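Local coordinates for substrate-binding protein (Synechococcus sp., PDB 6WPN) that probably captures a sugar or related ligand as the extracytoplasmic solute-binding protein of a transport system in a marine cyanobacterium, at residues M45-G50 and Q327-R332; G50-L55 and A59-T64; L196-V201 and T294-L299; R335-S340 and L370-L375. All blocks are in the same frame, centred on the assembly; numbering follows the deposited sequence.

How the interactions relate
Interactions 1 and 2 share helix 42-55 and Gly50 and touch directly, with Met45 and Leu49 packing on Trp63. Interaction 1 is a charge pair at the surface, whereas interaction 2 is mostly buried and held by directed hydrogen bonds with close apolar packing. Interaction 3, whose centre lies about 8 Å from that of the chain, is a buried polar approach whose groups have their strongest partners elsewhere. Interaction 4 is buried too, but its contact is apolar. It adjoins interaction 1 through Gln327 OE1, 2.8 Å from Ser339 N, and interaction 3 through Thr374 on Ala295. Interactions 2, 3 and 4 all reach one mixed sheet.

Interaction 1: residues M45-G50 and Q327-R332; sequences MDDVLG and QARFAR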
loop_
_atom_site.group_PDB
_atom_site.type_symbol
_atom_site.label_atom_id
_atom_site.label_comp_id
_atom_site.label_asym_id
_atom_site.label_seq_id
_atom_site.Cartn_x
_atom_site.Cartn_y
_atom_site.Cartn_z
HETATM N N MSE A 45 -4.666 20.013 -0.388
HETATM C CA MSE A 45 -5.886 19.942 0.400
HETATM C C MSE A 45 -6.435 21.334 0.701
HETATM O O MSE A 45 -7.647 21.533 0.732
HETATM C CB MSE A 45 -5.639 19.179 1.704
HETATM C CG MSE A 45 -5.243 17.720 1.516
HETATM SE SE MSE A 45 -6.647 16.620 0.708
HETATM C CE MSE A 45 -8.117 17.103 1.875
ATOM N N ASP A 46 -5.538 22.300 0.904
ATOM C CA ASP A 46 -5.980 23.657 1.210
ATOM C C ASP A 46 -6.738 24.271 0.042
ATOM O O ASP A 46 -7.695 25.025 0.248
ATOM C CB ASP A 46 -4.783 24.532 1.589
ATOM C CG ASP A 46 -4.316 24.298 3.013
ATOM O OD1 ASP A 46 -4.943 23.475 3.720
ATOM O OD2 ASP A 46 -3.316 24.930 3.427
ATOM N N ASP A 47 -6.330 23.961 -1.188
ATOM C CA ASP A 47 -7.010 24.517 -2.354
ATOM C C ASP A 47 -8.307 23.777 -2.671
ATOM O O ASP A 47 -9.344 24.409 -2.897
ATOM C CB ASP A 47 -6.082 24.506 -3.567
ATOM C CG ASP A 47 -6.632 25.327 -4.720
ATOM O OD1 ASP A 47 -6.566 26.574 -4.644
ATOM O OD2 ASP A 47 -7.141 24.732 -5.696
ATOM N N VAL A 48 -8.261 22.441 -2.733
ATOM C CA VAL A 48 -9.436 21.673 -3.148
ATOM C C VAL A 48 -10.569 21.837 -2.138
ATOM O O VAL A 48 -11.731 22.046 -2.512
ATOM C CB VAL A 48 -9.076 20.191 -3.379
ATOM C CG1 VAL A 48 -8.525 19.538 -2.119
ATOM C CG2 VAL A 48 -10.291 19.434 -3.889
ATOM N N LEU A 49 -10.258 21.718 -0.845
ATOM C CA LEU A 49 -11.276 21.956 0.171
ATOM C C LEU A 49 -11.736 23.406 0.143
ATOM O O LEU A 49 -12.915 23.697 0.381
ATOM C CB LEU A 49 -10.749 21.579 1.553
ATOM C CG LEU A 49 -10.364 20.112 1.744
ATOM C CD1 LEU A 49 -10.022 19.854 3.199
ATOM C CD2 LEU A 49 -11.466 19.171 1.263
ATOM N N GLY A 50 -10.810 24.333 -0.121
ATOM C CA GLY A 50 -11.204 25.717 -0.338
ATOM C C GLY A 50 -12.191 25.856 -1.480
ATOM O O GLY A 50 -13.190 26.569 -1.372
ATOM N N GLN A 327 -8.693 14.647 -9.117
ATOM C CA GLN A 327 -7.837 13.466 -9.121
ATOM C C GLN A 327 -6.627 13.660 -10.024
ATOM O O GLN A 327 -5.516 13.242 -9.679
ATOM C CB GLN A 327 -8.636 12.233 -9.544
ATOM C CG GLN A 327 -9.453 11.626 -8.417
ATOM C CD GLN A 327 -9.657 10.136 -8.582
ATOM O OE1 GLN A 327 -8.697 9.367 -8.574
ATOM N NE2 GLN A 327 -10.911 9.717 -8.736
ATOM N N ALA A 328 -6.816 14.304 -11.178
ATOM C CA ALA A 328 -5.685 14.595 -12.051
ATOM C C ALA A 328 -4.682 15.501 -11.350
ATOM O O ALA A 328 -3.472 15.251 -11.380
ATOM C CB ALA A 328 -6.172 15.228 -13.355
ATOM N N ARG A 329 -5.179 16.555 -10.697
ATOM C CA ARG A 329 -4.301 17.476 -9.987
ATOM C C ARG A 329 -3.561 16.777 -8.852
ATOM O O ARG A 329 -2.370 17.026 -8.634
ATOM C CB ARG A 329 -5.114 18.653 -9.453
ATOM C CG ARG A 329 -4.290 19.705 -8.741
ATOM C CD ARG A 329 -5.140 20.907 -8.370
ATOM N NE ARG A 329 -4.407 21.826 -7.505
ATOM C CZ ARG A 329 -4.971 22.806 -6.807
ATOM N NH1 ARG A 329 -4.223 23.588 -6.041
ATOM N NH2 ARG A 329 -6.283 23.001 -6.872
ATOM N N PHE A 330 -4.249 15.900 -8.117
ATOM C CA PHE A 330 -3.571 15.161 -7.058
ATOM C C PHE A 330 -2.580 14.160 -7.633
ATOM O O PHE A 330 -1.522 13.932 -7.040
ATOM C CB PHE A 330 -4.587 14.460 -6.147
ATOM C CG PHE A 330 -3.965 13.812 -4.934
ATOM C CD1 PHE A 330 -3.612 14.575 -3.830
ATOM C CD2 PHE A 330 -3.759 12.439 -4.886
ATOM C CE1 PHE A 330 -3.042 13.990 -2.710
ATOM C CE2 PHE A 330 -3.194 11.845 -3.764
ATOM C CZ PHE A 330 -2.831 12.625 -2.675
ATOM N N ALA A 331 -2.892 13.563 -8.786
ATOM C CA ALA A 331 -1.946 12.643 -9.412
ATOM C C ALA A 331 -0.653 13.356 -9.789
ATOM O O ALA A 331 0.435 12.786 -9.661
ATOM C CB ALA A 331 -2.574 11.991 -10.642
ATOM N N ARG A 332 -0.749 14.610 -10.239
ATOM C CA ARG A 332 0.456 15.363 -10.572
ATOM C C ARG A 332 1.237 15.736 -9.320
ATOM O O ARG A 332 2.444 15.477 -9.229
ATOM C CB ARG A 332 0.102 16.621 -11.367
ATOM C CG ARG A 332 -0.602 16.359 -12.678
ATOM C CD ARG A 332 -0.929 17.649 -13.410
ATOM N NE ARG A 332 -1.827 17.415 -14.538
ATOM C CZ ARG A 332 -3.091 17.819 -14.586
ATOM N NH1 ARG A 332 -3.614 18.491 -13.565
ATOM N NH2 ARG A 332 -3.832 17.557 -15.656
#
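Asp47 and Arg329 are modelled as a surface salt bridge between two helices, 42-55 and 324-334, which come together from segments 277 residues apart in the chain. The modelled distance from Asp47 OD2 to Arg329 NH2, 2.3 Å, is a clash, so the exact placement of both atoms is doubtful. The contact lies about 20 Å from the centre of the chain, measured centre to centre, and neither touching residue is fully buried. Only 120 Å² is covered between the two segments, most of it on this one pair. Both side chains set out toward the opposite helix with CG anti to the backbone N (chi1 -168° for Asp47 and -178° for Arg329), and the extended arginine chain carries its guanidinium across the gap. There the side chains cross at about a right angle, and the carboxylate plane is turned 63° from the guanidinium plane. As modelled, then, the groups do not pair in a coplanar, two-pronged way: Asp47 OD2 comes in at the guanidinium edge beside NH2, while Asp47 OD1 stays 4.0 Å from Arg329 NH1. Val48 also faces helix 324-334 but stops short of it, packing on Phe320 and Leu321 of helix 311-321, and Phe330 meets Tyr44 edge-to-face. Arg329 NE has a long, weak ion pair with Glu333 OE2, so a second acidic group lies near the arginine. The chemistry implies an electrostatic tie, probably moderated by nearby solvent, in which the pairing of opposite charges is better supported than any detailed bonding geometry.

Interaction 2: residues G50-L55 and A59-T64; sequences GSWDKL and ALVRWT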
loop_
_atom_site.group_PDB
_atom_site.type_symbol
_atom_site.label_atom_id
_atom_site.label_comp_id
_atom_site.label_asym_id
_atom_site.label_seq_id
_atom_site.Cartn_x
_atom_site.Cartn_y
_atom_site.Cartn_z
ATOM N N GLY A 50 -10.810 24.333 -0.121
ATOM C CA GLY A 50 -11.204 25.717 -0.338
ATOM C C GLY A 50 -12.191 25.856 -1.480
ATOM O O GLY A 50 -13.190 26.569 -1.372
ATOM N N SER A 51 -11.912 25.183 -2.601
ATOM C CA SER A 51 -12.859 25.169 -3.712
ATOM C C SER A 51 -14.195 24.580 -3.279
ATOM O O SER A 51 -15.255 25.114 -3.622
ATOM C CB SER A 51 -12.284 24.390 -4.892
ATOM O OG SER A 51 -11.074 24.974 -5.342
ATOM N N TRP A 52 -14.164 23.481 -2.521
ATOM C CA TRP A 52 -15.397 22.911 -1.992
ATOM C C TRP A 52 -16.151 23.923 -1.137
ATOM O O TRP A 52 -17.370 24.080 -1.276
ATOM C CB TRP A 52 -15.090 21.653 -1.183
ATOM C CG TRP A 52 -16.277 21.186 -0.412
ATOM C CD1 TRP A 52 -16.610 21.529 0.868
ATOM C CD2 TRP A 52 -17.321 20.323 -0.880
ATOM N NE1 TRP A 52 -17.785 20.920 1.232
ATOM C CE2 TRP A 52 -18.245 20.174 0.179
ATOM C CE3 TRP A 52 -17.563 19.655 -2.085
ATOM C CZ2 TRP A 52 -19.386 19.385 0.069
ATOM C CZ3 TRP A 52 -18.699 18.869 -2.193
ATOM C CH2 TRP A 52 -19.596 18.741 -1.122
ATOM N N ASP A 53 -15.437 24.617 -0.243
ATOM C CA ASP A 53 -16.080 25.594 0.631
ATOM C C ASP A 53 -16.716 26.720 -0.174
ATOM O O ASP A 53 -17.785 27.225 0.190
ATOM C CB ASP A 53 -15.067 26.158 1.632
ATOM C CG ASP A 53 -14.626 25.136 2.669
ATOM O OD1 ASP A 53 -15.394 24.195 2.956
ATOM O OD2 ASP A 53 -13.505 25.279 3.201
ATOM N N LYS A 54 -16.070 27.132 -1.271
ATOM C CA LYS A 54 -16.666 28.135 -2.149
ATOM C C LYS A 54 -17.900 27.603 -2.858
ATOM O O LYS A 54 -18.849 28.357 -3.101
ATOM C CB LYS A 54 -15.649 28.608 -3.187
ATOM C CG LYS A 54 -14.414 29.232 -2.595
ATOM C CD LYS A 54 -14.769 30.553 -1.948
ATOM C CE LYS A 54 -13.546 31.422 -1.772
ATOM N NZ LYS A 54 -13.884 32.661 -1.018
ATOM N N LEU A 55 -17.906 26.317 -3.200
ATOM C CA LEU A 55 -19.053 25.747 -3.892
ATOM C C LEU A 55 -20.173 25.405 -2.918
ATOM O O LEU A 55 -21.352 25.593 -3.231
ATOM C CB LEU A 55 -18.623 24.509 -4.681
ATOM C CG LEU A 55 -17.653 24.733 -5.848
ATOM C CD1 LEU A 55 -17.220 23.404 -6.456
ATOM C CD2 LEU A 55 -18.236 25.649 -6.908
ATOM N N ALA A 59 -21.940 23.410 3.869
ATOM C CA ALA A 59 -21.308 22.215 4.415
ATOM C C ALA A 59 -19.793 22.414 4.352
ATOM O O ALA A 59 -19.076 21.753 3.600
ATOM C CB ALA A 59 -21.738 20.951 3.664
ATOM N N LEU A 60 -19.303 23.345 5.168
ATOM C CA LEU A 60 -17.873 23.611 5.241
ATOM C C LEU A 60 -17.143 22.400 5.803
ATOM O O LEU A 60 -17.656 21.697 6.675
ATOM C CB LEU A 60 -17.609 24.841 6.108
ATOM C CG LEU A 60 -18.313 26.116 5.639
ATOM C CD1 LEU A 60 -18.149 27.233 6.657
ATOM C CD2 LEU A 60 -17.793 26.546 4.272
ATOM N N VAL A 61 -15.946 22.145 5.286
ATOM C CA VAL A 61 -15.178 20.960 5.647
ATOM C C VAL A 61 -14.141 21.331 6.696
ATOM O O VAL A 61 -13.408 22.315 6.539
ATOM C CB VAL A 61 -14.512 20.331 4.412
ATOM C CG1 VAL A 61 -13.506 19.271 4.830
ATOM C CG2 VAL A 61 -15.570 19.724 3.508
ATOM N N ARG A 62 -14.098 20.556 7.777
ATOM C CA ARG A 62 -13.027 20.616 8.766
ATOM C C ARG A 62 -12.197 19.345 8.615
ATOM O O ARG A 62 -12.681 18.241 8.889
ATOM C CB ARG A 62 -13.581 20.765 10.184
ATOM C CG ARG A 62 -14.226 22.121 10.512
ATOM C CD ARG A 62 -13.196 23.260 10.630
ATOM N NE ARG A 62 -13.110 24.097 9.431
ATOM C CZ ARG A 62 -13.947 25.097 9.156
ATOM N NH1 ARG A 62 -14.935 25.385 9.992
ATOM N NH2 ARG A 62 -13.796 25.809 8.046
ATOM N N TRP A 63 -10.955 19.505 8.171
ATOM C CA TRP A 63 -10.085 18.404 7.779
ATOM C C TRP A 63 -9.167 17.997 8.927
ATOM O O TRP A 63 -8.536 18.851 9.558
ATOM C CB TRP A 63 -9.252 18.819 6.565
ATOM C CG TRP A 63 -8.142 17.890 6.200
ATOM C CD1 TRP A 63 -8.172 16.528 6.191
ATOM C CD2 TRP A 63 -6.819 18.265 5.804
ATOM N NE1 TRP A 63 -6.953 16.032 5.803
ATOM C CE2 TRP A 63 -6.104 17.079 5.562
ATOM C CE3 TRP A 63 -6.174 19.492 5.623
ATOM C CZ2 TRP A 63 -4.772 17.082 5.149
ATOM C CZ3 TRP A 63 -4.853 19.495 5.214
ATOM C CH2 TRP A 63 -4.166 18.298 4.982
ATOM N N THR A 64 -9.091 16.691 9.187
ATOM C CA THR A 64 -8.163 16.120 10.159
ATOM C C THR A 64 -7.446 14.942 9.515
ATOM O O THR A 64 -8.093 14.066 8.929
ATOM C CB THR A 64 -8.873 15.665 11.443
ATOM O OG1 THR A 64 -9.726 14.552 11.152
ATOM C CG2 THR A 64 -9.707 16.795 12.040
#
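Trp52 and Asp53, adjacent on helix 42-55, each hydrogen-bond to the chain entering strand 61-66. Trp52 NE1 donates to Ala59 O at 2.8 Å, with an N-H...O angle of 161°. The acceptor lies at the edge of the indole, nearly in the ring plane, while the donor is tilted 20° from the carbonyl plane. With CG anti to the backbone N (chi1 169°), the indole reaches from the helix to that carbonyl and satisfies its own buried N-H. The second bond runs the other way: Val61 N donates to Asp53 OD1 at 3.2 Å, and the carboxylate oxygen uses its syn lone pair. The same Asp53 OD1 lies 3.4 Å from Leu60 CA and 3.6 Å from Leu60 CD2, so the leucine crosses close beside the acceptor. Arg62 NH2 is 4.9 Å from Asp53 OD2, too far for contact although the opposite charges may attract. Apolar packing accompanies the bonds, with Val61 CG2 3.4 Å from Trp52 CD1, an oblique and close approach to the ring. Outside the pair, Trp52 stacks with His56 and touches Leu317 of helix 311-321. Along this segment, Leu60, Arg62 and Thr64 have backbone hydrogen bonds to strand 30-35, whereas Val61 N is satisfied by the aspartate. Strand 30-35, helix 42-55 and parallel strand 61-66 follow one another in the chain, with the two strands paired side by side: this is the beta-alpha-beta crossover characteristic of the alpha/beta lobes of periplasmic binding proteins.

Interaction 3: residues L196-V201 and T294-L299; sequences LLESFV and TANVAL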
loop_
_atom_site.group_PDB
_atom_site.type_symbol
_atom_site.label_atom_id
_atom_site.label_comp_id
_atom_site.label_asym_id
_atom_site.label_seq_id
_atom_site.Cartn_x
_atom_site.Cartn_y
_atom_site.Cartn_z
ATOM N N LEU A 196 5.495 -7.932 3.334
ATOM C CA LEU A 196 5.824 -9.323 3.613
ATOM C C LEU A 196 4.616 -10.221 3.386
ATOM O O LEU A 196 4.703 -11.231 2.681
ATOM C CB LEU A 196 6.326 -9.454 5.048
ATOM C CG LEU A 196 6.901 -10.801 5.466
ATOM C CD1 LEU A 196 8.151 -11.129 4.701
ATOM C CD2 LEU A 196 7.176 -10.759 6.943
ATOM N N LEU A 197 3.467 -9.842 3.943
ATOM C CA LEU A 197 2.245 -10.600 3.704
ATOM C C LEU A 197 1.898 -10.621 2.224
ATOM O O LEU A 197 1.390 -11.624 1.712
ATOM C CB LEU A 197 1.092 -10.010 4.514
ATOM C CG LEU A 197 -0.154 -10.889 4.605
ATOM C CD1 LEU A 197 0.170 -12.172 5.358
ATOM C CD2 LEU A 197 -1.285 -10.141 5.279
ATOM N N GLU A 198 2.139 -9.512 1.524
ATOM C CA GLU A 198 1.901 -9.490 0.085
ATOM C C GLU A 198 2.849 -10.429 -0.654
ATOM O O GLU A 198 2.459 -11.047 -1.652
ATOM C CB GLU A 198 2.025 -8.062 -0.446
ATOM C CG GLU A 198 0.914 -7.128 0.025
ATOM C CD GLU A 198 1.280 -5.659 -0.109
ATOM O OE1 GLU A 198 2.445 -5.368 -0.446
ATOM O OE2 GLU A 198 0.399 -4.800 0.106
ATOM N N SER A 199 4.094 -10.560 -0.178
ATOM C CA SER A 199 5.015 -11.500 -0.811
ATOM C C SER A 199 4.517 -12.930 -0.670
ATOM O O SER A 199 4.684 -13.748 -1.584
ATOM C CB SER A 199 6.415 -11.377 -0.216
ATOM O OG SER A 199 6.486 -12.028 1.039
ATOM N N PHE A 200 3.904 -13.250 0.476
ATOM C CA PHE A 200 3.277 -14.556 0.644
ATOM C C PHE A 200 2.263 -14.804 -0.461
ATOM O O PHE A 200 2.265 -15.864 -1.099
ATOM C CB PHE A 200 2.611 -14.655 2.023
ATOM C CG PHE A 200 3.566 -14.976 3.148
ATOM C CD1 PHE A 200 4.416 -14.014 3.656
ATOM C CD2 PHE A 200 3.599 -16.241 3.704
ATOM C CE1 PHE A 200 5.294 -14.306 4.686
ATOM C CE2 PHE A 200 4.476 -16.538 4.737
ATOM C CZ PHE A 200 5.323 -15.564 5.226
ATOM N N VAL A 201 1.395 -13.824 -0.716
ATOM C CA VAL A 201 0.397 -13.981 -1.767
ATOM C C VAL A 201 1.071 -14.113 -3.130
ATOM O O VAL A 201 0.640 -14.907 -3.972
ATOM C CB VAL A 201 -0.604 -12.812 -1.736
ATOM C CG1 VAL A 201 -1.665 -12.995 -2.811
ATOM C CG2 VAL A 201 -1.237 -12.692 -0.360
ATOM N N THR A 294 1.917 -10.916 -11.140
ATOM C CA THR A 294 1.058 -9.867 -10.604
ATOM C C THR A 294 1.804 -8.989 -9.607
ATOM O O THR A 294 2.455 -9.482 -8.681
ATOM C CB THR A 294 -0.166 -10.486 -9.935
ATOM O OG1 THR A 294 -0.837 -11.338 -10.871
ATOM C CG2 THR A 294 -1.120 -9.399 -9.477
ATOM N N ALA A 295 1.655 -7.680 -9.767
ATOM C CA ALA A 295 2.164 -6.694 -8.830
ATOM C C ALA A 295 1.041 -6.199 -7.932
ATOM O O ALA A 295 -0.144 -6.394 -8.207
ATOM C CB ALA A 295 2.796 -5.510 -9.563
ATOM N N ASN A 296 1.433 -5.583 -6.827
ATOM C CA ASN A 296 0.484 -5.091 -5.845
ATOM C C ASN A 296 0.139 -3.635 -6.103
ATOM O O ASN A 296 0.989 -2.846 -6.523
ATOM C CB ASN A 296 1.049 -5.230 -4.433
ATOM C CG ASN A 296 0.009 -4.984 -3.375
ATOM O OD1 ASN A 296 -0.968 -5.723 -3.260
ATOM N ND2 ASN A 296 0.200 -3.921 -2.605
ATOM N N VAL A 297 -1.117 -3.282 -5.842
ATOM C CA VAL A 297 -1.571 -1.903 -5.943
ATOM C C VAL A 297 -2.286 -1.551 -4.645
ATOM O O VAL A 297 -3.180 -2.279 -4.198
ATOM C CB VAL A 297 -2.485 -1.680 -7.168
ATOM C CG1 VAL A 297 -3.630 -2.676 -7.194
ATOM C CG2 VAL A 297 -3.008 -0.250 -7.189
ATOM N N ALA A 298 -1.873 -0.447 -4.036
ATOM C CA ALA A 298 -2.459 0.049 -2.796
ATOM C C ALA A 298 -3.646 0.942 -3.125
ATOM O O ALA A 298 -3.473 2.028 -3.688
ATOM C CB ALA A 298 -1.417 0.804 -1.974
ATOM N N LEU A 299 -4.844 0.499 -2.768
ATOM C CA LEU A 299 -6.058 1.242 -3.075
ATOM C C LEU A 299 -6.458 2.124 -1.897
ATOM O O LEU A 299 -6.534 1.656 -0.757
ATOM C CB LEU A 299 -7.192 0.282 -3.434
ATOM C CG LEU A 299 -8.599 0.874 -3.540
ATOM C CD1 LEU A 299 -8.631 2.091 -4.448
ATOM C CD2 LEU A 299 -9.580 -0.186 -4.028
#
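Glu198 and Asn296 are the closest backbone pair here, their CA atoms 7.5 Å apart, so only the side chains span the gap. Residues 196-201 are regular helix, while Asn296 has an extended backbone in the weakly bonded start of the broken strand 295-303. That strand belongs to the mixed sheet of the alpha/beta fold expected of a solute-binding protein, pairing with strand 137-149 and with strand 378-379. Both residues are buried, and both direct their side chains toward the other segment, where they cross at about a right angle. Glu198 is extended beyond CG, which brings its carboxylate up to the amide with the two planes 42° apart. Asn296 ND2 stands 2.9 Å from Glu198 OE2 and 3.4 Å from Glu198 OE1, yet the angle is poor at both and neither approach qualifies as a hydrogen bond. The stronger partners lie outside: Glu198 OE1 forms a salt bridge with Arg144 NH2, and Asn296 OD1 accepts from Leu381 N. Back on the helix, Leu196 O is gripped twice, by Phe200 N at 3.1 Å and by Ser199 OG at 2.6 Å, the hydroxyl arriving in the carbonyl plane on a lone pair.

Interaction 4: residues R335-S340 and L370-L375; sequences RVLPSS and LSAETL
Leu337 packs against the last turn of helix 359-374, and the contact across the two segments is made by its two methyl groups. Of the apolar contacts, Leu337 CD2 rests 3.9 Å from Ala372 CB, while its other branch, CD1, lies 4.0 Å from Leu375 CB. Two torsions place them: with CG anti to the carbonyl carbon (chi1 -62°) the leucine is turned to the helix, and chi2 of 174° sets CD2 by the alanine and CD1 by Leu375. Leu337 CD1 also comes within 3.5 Å of Ser371 O, a touch of methyl on backbone oxygen. No hydrogen bond joins the segments; several polar groups have partners within their own segment or beyond. Thr374 OG1 donates to Leu370 O at 2.6 Å from above the carbonyl plane, and Thr374 N reaches that oxygen at 2.9 Å from the opposite face. Ser371 OG bonds to Val143 O on strand 137-149. At the other segment's ends, Arg335, with positive phi, closes helix 324-334 in a Schellman motif, and Ser340 N-caps helix 341-352 through Ala343 N. Strand 337-338 thus links these two helices while pairing antiparallel with strand 137-149, where Leu337 bonds to Leu141, and helix 359-374 packs on Leu337.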
loop_
_atom_site.group_PDB
_atom_site.type_symbol
_atom_site.label_atom_id
_atom_site.label_comp_id
_atom_site.label_asym_id
_atom_site.label_seq_id
_atom_site.Cartn_x
_atom_site.Cartn_y
_atom_site.Cartn_z
ATOM N N ARG A 335 2.342 12.564 -7.535
ATOM C CA ARG A 335 3.023 11.585 -8.380
ATOM C C ARG A 335 2.452 10.197 -8.096
ATOM O O ARG A 335 3.163 9.225 -7.832
ATOM C CB ARG A 335 4.537 11.662 -8.174
ATOM C CG ARG A 335 5.023 13.114 -8.219
ATOM C CD ARG A 335 6.525 13.263 -8.147
ATOM N NE ARG A 335 6.926 14.630 -8.481
ATOM C CZ ARG A 335 7.011 15.625 -7.604
ATOM N NH1 ARG A 335 6.728 15.416 -6.327
ATOM N NH2 ARG A 335 7.379 16.835 -8.006
ATOM N N VAL A 336 1.123 10.139 -8.137
ATOM C CA VAL A 336 0.339 8.978 -7.758
ATOM C C VAL A 336 -0.611 8.640 -8.905
ATOM O O VAL A 336 -0.785 9.417 -9.843
ATOM C CB VAL A 336 -0.421 9.260 -6.440
ATOM C CG1 VAL A 336 -1.362 8.121 -6.050
ATOM C CG2 VAL A 336 0.527 9.634 -5.345
ATOM N N LEU A 337 -1.224 7.457 -8.827
ATOM C CA LEU A 337 -2.143 7.161 -9.920
ATOM C C LEU A 337 -3.584 7.405 -9.490
ATOM O O LEU A 337 -3.959 7.082 -8.359
ATOM C CB LEU A 337 -1.995 5.708 -10.368
ATOM C CG LEU A 337 -0.622 5.336 -10.921
ATOM C CD1 LEU A 337 -0.535 3.850 -11.207
ATOM C CD2 LEU A 337 -0.344 6.131 -12.182
ATOM N N PRO A 338 -4.422 7.973 -10.350
ATOM C CA PRO A 338 -5.825 8.181 -9.989
ATOM C C PRO A 338 -6.689 6.992 -10.382
ATOM O O PRO A 338 -6.306 6.141 -11.189
ATOM C CB PRO A 338 -6.205 9.427 -10.800
ATOM C CG PRO A 338 -5.364 9.305 -12.042
ATOM C CD PRO A 338 -4.080 8.605 -11.638
ATOM N N SER A 339 -7.879 6.945 -9.782
ATOM C CA SER A 339 -8.877 5.948 -10.140
ATOM C C SER A 339 -9.921 6.489 -11.106
ATOM O O SER A 339 -10.767 5.722 -11.576
ATOM C CB SER A 339 -9.562 5.406 -8.879
ATOM O OG SER A 339 -10.206 6.446 -8.162
ATOM N N SER A 340 -9.876 7.783 -11.413
ATOM C CA SER A 340 -10.766 8.370 -12.402
ATOM C C SER A 340 -10.257 8.066 -13.801
ATOM O O SER A 340 -9.075 8.266 -14.094
ATOM C CB SER A 340 -10.856 9.881 -12.195
ATOM O OG SER A 340 -11.409 10.528 -13.328
ATOM N N LEU A 370 6.453 4.139 -15.396
ATOM C CA LEU A 370 6.532 2.717 -15.093
ATOM C C LEU A 370 5.401 2.288 -14.160
ATOM O O LEU A 370 4.833 1.203 -14.323
ATOM C CB LEU A 370 7.901 2.398 -14.496
ATOM C CG LEU A 370 8.330 0.935 -14.457
ATOM C CD1 LEU A 370 8.005 0.262 -15.774
ATOM C CD2 LEU A 370 9.827 0.858 -14.184
ATOM N N SER A 371 5.046 3.135 -13.189
ATOM C CA SER A 371 3.899 2.836 -12.331
ATOM C C SER A 371 2.606 2.757 -13.134
ATOM O O SER A 371 1.789 1.851 -12.922
ATOM C CB SER A 371 3.768 3.881 -11.222
ATOM O OG SER A 371 4.800 3.749 -10.263
ATOM N N ALA A 372 2.396 3.696 -14.060
ATOM C CA ALA A 372 1.163 3.684 -14.843
ATOM C C ALA A 372 1.085 2.462 -15.751
ATOM O O ALA A 372 -0.006 1.929 -15.981
ATOM C CB ALA A 372 1.046 4.968 -15.665
ATOM N N GLU A 373 2.223 2.014 -16.274
ATOM C CA GLU A 373 2.248 0.831 -17.126
ATOM C C GLU A 373 2.039 -0.441 -16.309
ATOM O O GLU A 373 1.355 -1.369 -16.755
ATOM C CB GLU A 373 3.567 0.801 -17.892
ATOM C CG GLU A 373 3.647 1.917 -18.926
ATOM C CD GLU A 373 4.963 1.948 -19.676
ATOM O OE1 GLU A 373 6.022 1.811 -19.028
ATOM O OE2 GLU A 373 4.932 2.122 -20.914
ATOM N N THR A 374 2.612 -0.489 -15.104
ATOM C CA THR A 374 2.479 -1.654 -14.229
ATOM C C THR A 374 1.043 -1.840 -13.747
ATOM O O THR A 374 0.621 -2.972 -13.479
ATOM C CB THR A 374 3.431 -1.521 -13.037
ATOM O OG1 THR A 374 4.762 -1.304 -13.515
ATOM C CG2 THR A 374 3.426 -2.782 -12.198
ATOM N N LEU A 375 0.283 -0.746 -13.635
ATOM C CA LEU A 375 -1.098 -0.820 -13.162
ATOM C C LEU A 375 -1.952 -1.776 -13.991
ATOM O O LEU A 375 -2.875 -2.399 -13.454
ATOM C CB LEU A 375 -1.719 0.577 -13.165
ATOM C CG LEU A 375 -3.188 0.634 -12.764
ATOM C CD1 LEU A 375 -3.329 0.158 -11.330
ATOM C CD2 LEU A 375 -3.729 2.046 -12.933
#